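Glycosaminoglycan xylosylkinase (Hydra vulgaris, PDB 5XOM) probably transfers phosphate from a nucleoside triphosphate to the xylose of the glycosaminoglycan linkage region, as a secretory-pathway kinase of the Fam20 family. Local coordinates at residues A[266-278]-A[291-303]. Residues are numbered along the deposited sequence; the frame is centred on the assembly and turned at random.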
loop_
_atom_site.group_PDB
_atom_site.type_symbol
_atom_site.label_atom_id
_atom_site.label_comp_id
_atom_site.label_asym_id
_atom_site.label_seq_id
_atom_site.Cartn_x
_atom_site.Cartn_y
_atom_site.Cartn_z
ATOM N N THR A 266 9.395 7.882 -21.305
ATOM C CA THR A 266 8.297 7.340 -22.092
ATOM C C THR A 266 8.778 6.782 -23.428
ATOM O O THR A 266 8.155 5.860 -23.969
ATOM C CB THR A 266 7.223 8.415 -22.279
ATOM O OG1 THR A 266 6.678 8.759 -20.998
ATOM C CG2 THR A 266 6.086 7.927 -23.179
ATOM N N SER A 267 9.881 7.307 -23.970
ATOM C CA SER A 267 10.416 6.731 -25.200
ATOM C C SER A 267 10.995 5.345 -24.950
ATOM O O SER A 267 10.899 4.467 -25.816
ATOM C CB SER A 267 11.476 7.650 -25.806
ATOM O OG SER A 267 12.702 7.554 -25.102
ATOM N N ILE A 268 11.569 5.120 -23.767
ATOM C CA ILE A 268 12.031 3.788 -23.396
ATOM C C ILE A 268 10.845 2.846 -23.235
ATOM O O ILE A 268 10.855 1.712 -23.730
ATOM C CB ILE A 268 12.874 3.859 -22.110
ATOM C CG1 ILE A 268 14.220 4.532 -22.390
ATOM C CG2 ILE A 268 13.066 2.471 -21.501
ATOM C CD1 ILE A 268 14.974 4.916 -21.135
ATOM N N PHE A 269 9.800 3.309 -22.544
ATOM C CA PHE A 269 8.607 2.492 -22.357
ATOM C C PHE A 269 7.943 2.187 -23.696
ATOM O O PHE A 269 7.560 1.042 -23.960
ATOM C CB PHE A 269 7.655 3.219 -21.406
ATOM C CG PHE A 269 6.288 2.593 -21.275
ATOM C CD1 PHE A 269 6.084 1.506 -20.436
ATOM C CD2 PHE A 269 5.193 3.139 -21.936
ATOM C CE1 PHE A 269 4.829 0.943 -20.287
ATOM C CE2 PHE A 269 3.919 2.581 -21.787
ATOM C CZ PHE A 269 3.743 1.478 -20.957
ATOM N N ASP A 270 7.827 3.193 -24.565
ATOM C CA ASP A 270 7.219 2.972 -25.874
ATOM C C ASP A 270 8.068 2.060 -26.746
ATOM O O ASP A 270 7.527 1.285 -27.547
ATOM C CB ASP A 270 6.977 4.309 -26.576
ATOM C CG ASP A 270 5.724 5.012 -26.075
ATOM O OD1 ASP A 270 4.810 4.318 -25.561
ATOM O OD2 ASP A 270 5.644 6.251 -26.193
ATOM N N PHE A 271 9.390 2.148 -26.614
ATOM C CA PHE A 271 10.274 1.283 -27.388
ATOM C C PHE A 271 10.118 -0.175 -26.979
ATOM O O PHE A 271 10.129 -1.064 -27.839
ATOM C CB PHE A 271 11.724 1.735 -27.238
ATOM C CG PHE A 271 12.725 0.762 -27.804
ATOM C CD1 PHE A 271 12.844 0.570 -29.173
ATOM C CD2 PHE A 271 13.514 0.004 -26.960
ATOM C CE1 PHE A 271 13.773 -0.345 -29.685
ATOM C CE2 PHE A 271 14.429 -0.909 -27.467
ATOM C CZ PHE A 271 14.559 -1.084 -28.821
ATOM N N LEU A 272 9.981 -0.451 -25.673
ATOM C CA LEU A 272 9.838 -1.840 -25.239
ATOM C C LEU A 272 8.542 -2.462 -25.742
ATOM O O LEU A 272 8.515 -3.648 -26.087
ATOM C CB LEU A 272 9.916 -1.959 -23.715
ATOM C CG LEU A 272 11.172 -1.411 -23.046
ATOM C CD1 LEU A 272 10.888 -1.103 -21.577
ATOM C CD2 LEU A 272 12.331 -2.398 -23.227
ATOM N N ILE A 273 7.449 -1.691 -25.778
ATOM C CA ILE A 273 6.173 -2.252 -26.215
ATOM C C ILE A 273 5.946 -2.104 -27.714
ATOM O O ILE A 273 4.985 -2.685 -28.242
ATOM C CB ILE A 273 4.994 -1.634 -25.432
ATOM C CG1 ILE A 273 4.821 -0.149 -25.763
ATOM C CG2 ILE A 273 5.194 -1.850 -23.930
ATOM C CD1 ILE A 273 3.638 0.498 -25.048
ATOM N N GLY A 274 6.811 -1.379 -28.419
ATOM C CA GLY A 274 6.655 -1.210 -29.851
ATOM C C GLY A 274 5.634 -0.167 -30.252
ATOM O O GLY A 274 5.042 -0.277 -31.328
ATOM N N ASN A 275 5.414 0.851 -29.414
ATOM C CA ASN A 275 4.459 1.920 -29.697
ATOM C C ASN A 275 5.198 3.045 -30.411
ATOM O O ASN A 275 5.889 3.853 -29.783
ATOM C CB ASN A 275 3.802 2.419 -28.412
ATOM C CG ASN A 275 2.908 3.637 -28.640
ATOM O OD1 ASN A 275 2.698 4.449 -27.738
ATOM N ND2 ASN A 275 2.356 3.755 -29.834
ATOM N N ALA A 276 5.036 3.112 -31.731
ATOM C CA ALA A 276 5.648 4.151 -32.541
ATOM C C ALA A 276 4.683 5.283 -32.852
ATOM O O ALA A 276 4.943 6.070 -33.764
ATOM C CB ALA A 276 6.194 3.557 -33.835
ATOM N N ASP A 277 3.583 5.394 -32.104
ATOM C CA ASP A 277 2.460 6.225 -32.517
ATOM C C ASP A 277 2.096 7.285 -31.479
ATOM O O ASP A 277 0.990 7.831 -31.522
ATOM C CB ASP A 277 1.255 5.318 -32.793
ATOM C CG ASP A 277 0.181 5.990 -33.632
ATOM O OD1 ASP A 277 0.509 6.540 -34.706
ATOM O OD2 ASP A 277 -0.998 5.960 -33.219
ATOM N N ARG A 278 3.018 7.648 -30.587
ATOM C CA ARG A 278 2.750 8.732 -29.643
ATOM C C ARG A 278 3.172 10.070 -30.263
ATOM O O ARG A 278 4.137 10.716 -29.854
ATOM C CB ARG A 278 3.441 8.470 -28.309
ATOM C CG ARG A 278 2.802 9.231 -27.146
ATOM C CD ARG A 278 3.433 8.892 -25.801
ATOM N NE ARG A 278 3.396 7.460 -25.508
ATOM C CZ ARG A 278 2.377 6.840 -24.921
ATOM N NH1 ARG A 278 1.298 7.523 -24.565
ATOM N NH2 ARG A 278 2.436 5.535 -24.688
ATOM N N MET A 291 3.549 15.734 -15.091
ATOM C CA MET A 291 4.057 14.432 -15.513
ATOM C C MET A 291 3.378 13.980 -16.794
ATOM O O MET A 291 2.150 14.046 -16.900
ATOM C CB MET A 291 3.860 13.365 -14.428
ATOM C CG MET A 291 4.407 11.985 -14.823
ATOM S SD MET A 291 4.621 10.792 -13.486
ATOM C CE MET A 291 2.942 10.319 -13.223
ATOM N N VAL A 292 4.180 13.512 -17.751
ATOM C CA VAL A 292 3.639 12.873 -18.947
ATOM C C VAL A 292 3.138 11.483 -18.579
ATOM O O VAL A 292 3.852 10.697 -17.943
ATOM C CB VAL A 292 4.709 12.799 -20.047
ATOM C CG1 VAL A 292 4.149 12.146 -21.321
ATOM C CG2 VAL A 292 5.286 14.178 -20.326
ATOM N N ILE A 293 1.890 11.178 -18.950
ATOM C CA ILE A 293 1.262 9.931 -18.534
ATOM C C ILE A 293 1.223 8.976 -19.715
ATOM O O ILE A 293 1.212 9.380 -20.882
ATOM C CB ILE A 293 -0.150 10.141 -17.942
ATOM C CG1 ILE A 293 -1.070 10.854 -18.936
ATOM C CG2 ILE A 293 -0.078 10.894 -16.625
ATOM C CD1 ILE A 293 -2.503 10.950 -18.456
ATOM N N HIS A 294 1.202 7.682 -19.395
ATOM C CA HIS A 294 1.158 6.615 -20.394
ATOM C C HIS A 294 -0.302 6.273 -20.656
ATOM O O HIS A 294 -0.847 5.259 -20.205
ATOM C CB HIS A 294 1.952 5.413 -19.930
ATOM C CG HIS A 294 3.431 5.722 -19.749
ATOM N ND1 HIS A 294 4.262 4.952 -18.933
ATOM C CD2 HIS A 294 4.200 6.705 -20.289
ATOM C CE1 HIS A 294 5.474 5.460 -18.983
ATOM N NE2 HIS A 294 5.456 6.514 -19.791
ATOM N N LEU A 295 -0.950 7.145 -21.417
ATOM C CA LEU A 295 -2.363 7.011 -21.746
ATOM C C LEU A 295 -2.495 6.659 -23.226
ATOM O O LEU A 295 -1.771 7.203 -24.070
ATOM C CB LEU A 295 -3.104 8.305 -21.389
ATOM C CG LEU A 295 -4.578 8.425 -21.731
ATOM C CD1 LEU A 295 -5.316 7.344 -20.973
ATOM C CD2 LEU A 295 -5.062 9.801 -21.289
ATOM N N ASP A 296 -3.385 5.710 -23.522
ATOM C CA ASP A 296 -3.558 5.128 -24.850
ATOM C C ASP A 296 -2.268 4.471 -25.331
ATOM O O ASP A 296 -1.515 5.051 -26.120
ATOM C CB ASP A 296 -4.025 6.179 -25.864
ATOM C CG ASP A 296 -4.372 5.579 -27.230
ATOM O OD1 ASP A 296 -4.962 6.307 -28.061
ATOM O OD2 ASP A 296 -4.075 4.386 -27.484
ATOM N N ASN A 297 -2.018 3.247 -24.874
ATOM C CA ASN A 297 -0.820 2.503 -25.235
ATOM C C ASN A 297 -1.128 1.336 -26.166
ATOM O O ASN A 297 -0.326 0.402 -26.266
ATOM C CB ASN A 297 -0.110 2.005 -23.975
ATOM C CG ASN A 297 0.079 3.099 -22.941
ATOM O OD1 ASN A 297 0.566 4.184 -23.254
ATOM N ND2 ASN A 297 -0.310 2.817 -21.694
ATOM N N ALA A 298 -2.280 1.370 -26.846
ATOM C CA ALA A 298 -2.809 0.191 -27.527
ATOM C C ALA A 298 -2.178 -0.078 -28.886
ATOM O O ALA A 298 -2.327 -1.192 -29.406
ATOM C CB ALA A 298 -4.320 0.315 -27.713
ATOM N N LYS A 299 -1.472 0.884 -29.476
ATOM C CA LYS A 299 -0.861 0.633 -30.778
ATOM C C LYS A 299 0.556 0.108 -30.569
ATOM O O LYS A 299 1.567 0.690 -30.961
ATOM C CB LYS A 299 -0.884 1.890 -31.638
ATOM C CG LYS A 299 -0.805 1.572 -33.125
ATOM C CD LYS A 299 -2.186 1.439 -33.746
ATOM C CE LYS A 299 -2.849 2.790 -33.869
ATOM N NZ LYS A 299 -2.056 3.651 -34.788
ATOM N N SER A 300 0.590 -1.064 -29.949
ATOM C CA SER A 300 1.834 -1.687 -29.544
ATOM C C SER A 300 1.658 -3.195 -29.653
ATOM O O SER A 300 0.564 -3.696 -29.944
ATOM C CB SER A 300 2.232 -1.225 -28.132
ATOM O OG SER A 300 1.214 -1.509 -27.193
ATOM N N PHE A 301 2.758 -3.915 -29.429
ATOM C CA PHE A 301 2.795 -5.372 -29.579
ATOM C C PHE A 301 2.143 -5.807 -30.894
ATOM O O PHE A 301 1.331 -6.735 -30.939
ATOM C CB PHE A 301 2.151 -6.068 -28.376
ATOM C CG PHE A 301 2.871 -5.802 -27.070
ATOM C CD1 PHE A 301 4.075 -6.441 -26.781
ATOM C CD2 PHE A 301 2.339 -4.930 -26.129
ATOM C CE1 PHE A 301 4.742 -6.200 -25.581
ATOM C CE2 PHE A 301 2.999 -4.682 -24.924
ATOM C CZ PHE A 301 4.206 -5.317 -24.652
ATOM N N GLY A 302 2.504 -5.117 -31.976
ATOM C CA GLY A 302 2.038 -5.475 -33.301
ATOM C C GLY A 302 2.960 -6.449 -34.011
ATOM O O GLY A 302 2.489 -7.250 -34.821
ATOM N N ASN A 303 4.267 -6.420 -33.705
ATOM C CA ASN A 303 5.206 -7.324 -34.363
ATOM C C ASN A 303 6.330 -7.676 -33.395
ATOM O O ASN A 303 7.137 -6.818 -33.027
ATOM C CB ASN A 303 5.767 -6.722 -35.657
ATOM C CG ASN A 303 6.740 -7.665 -36.385
ATOM O OD1 ASN A 303 7.306 -8.605 -35.811
ATOM N ND2 ASN A 303 6.835 -7.474 -37.691
HETATM O O HOH W 1 6.582 10.250 -18.469
HETATM O O HOH W 2 3.415 -2.272 -32.387
HETATM O O HOH W 3 2.723 1.873 -33.099
HETATM O O HOH W 4 1.334 10.648 -23.338
#
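The contact sets the end of helix 259-273 and the following loop against the loop after strand 289-292, consistent with the catalytic loop and the DFG-like metal-binding loop of the Fam20 family. Arg278 links them. Arg278 NE and NH2 form a two-point salt bridge, one nitrogen to each oxygen of Asp270, both oxygens using syn lone pairs. The arginine chain bends at chi3 (-56°), which turns the guanidinium toward Asp270 and Asn297. Arg278 NH2 also donates to Asn297 OD1 at 2.7 Å, close to the guanidinium plane. Arg278 NH1 reaches Leu295 O at 3.1 Å by a more bent bond. A leucine in place of Arg278 would probably leave the buried Asp270 carboxylate without its countercharge and Asn297 OD1 without this donor. Farther up the helix, the rings of Phe269 and His294 form an offset stack, centroids 4.2 Å apart and planes at 3°. His294 NE2 hydrogen-bonds Thr266 OG1 at 2.8 Å, and ND1 hydrogen-bonds Asp142 OD2. Lys299 NZ makes a weak bond within a salt bridge to Asp277 OD2 (3.0 Å); NZ also binds Tyr126 O, and Asp277 OD1 binds Tyr231. Gly274, with positive phi, ends the helix in a Schellman motif. Just before it, Ile273 O accepts a hydrogen bond from Phe301 N at 2.8 Å, and Ile273 CG2 packs on Phe301 CZ at 3.7 Å.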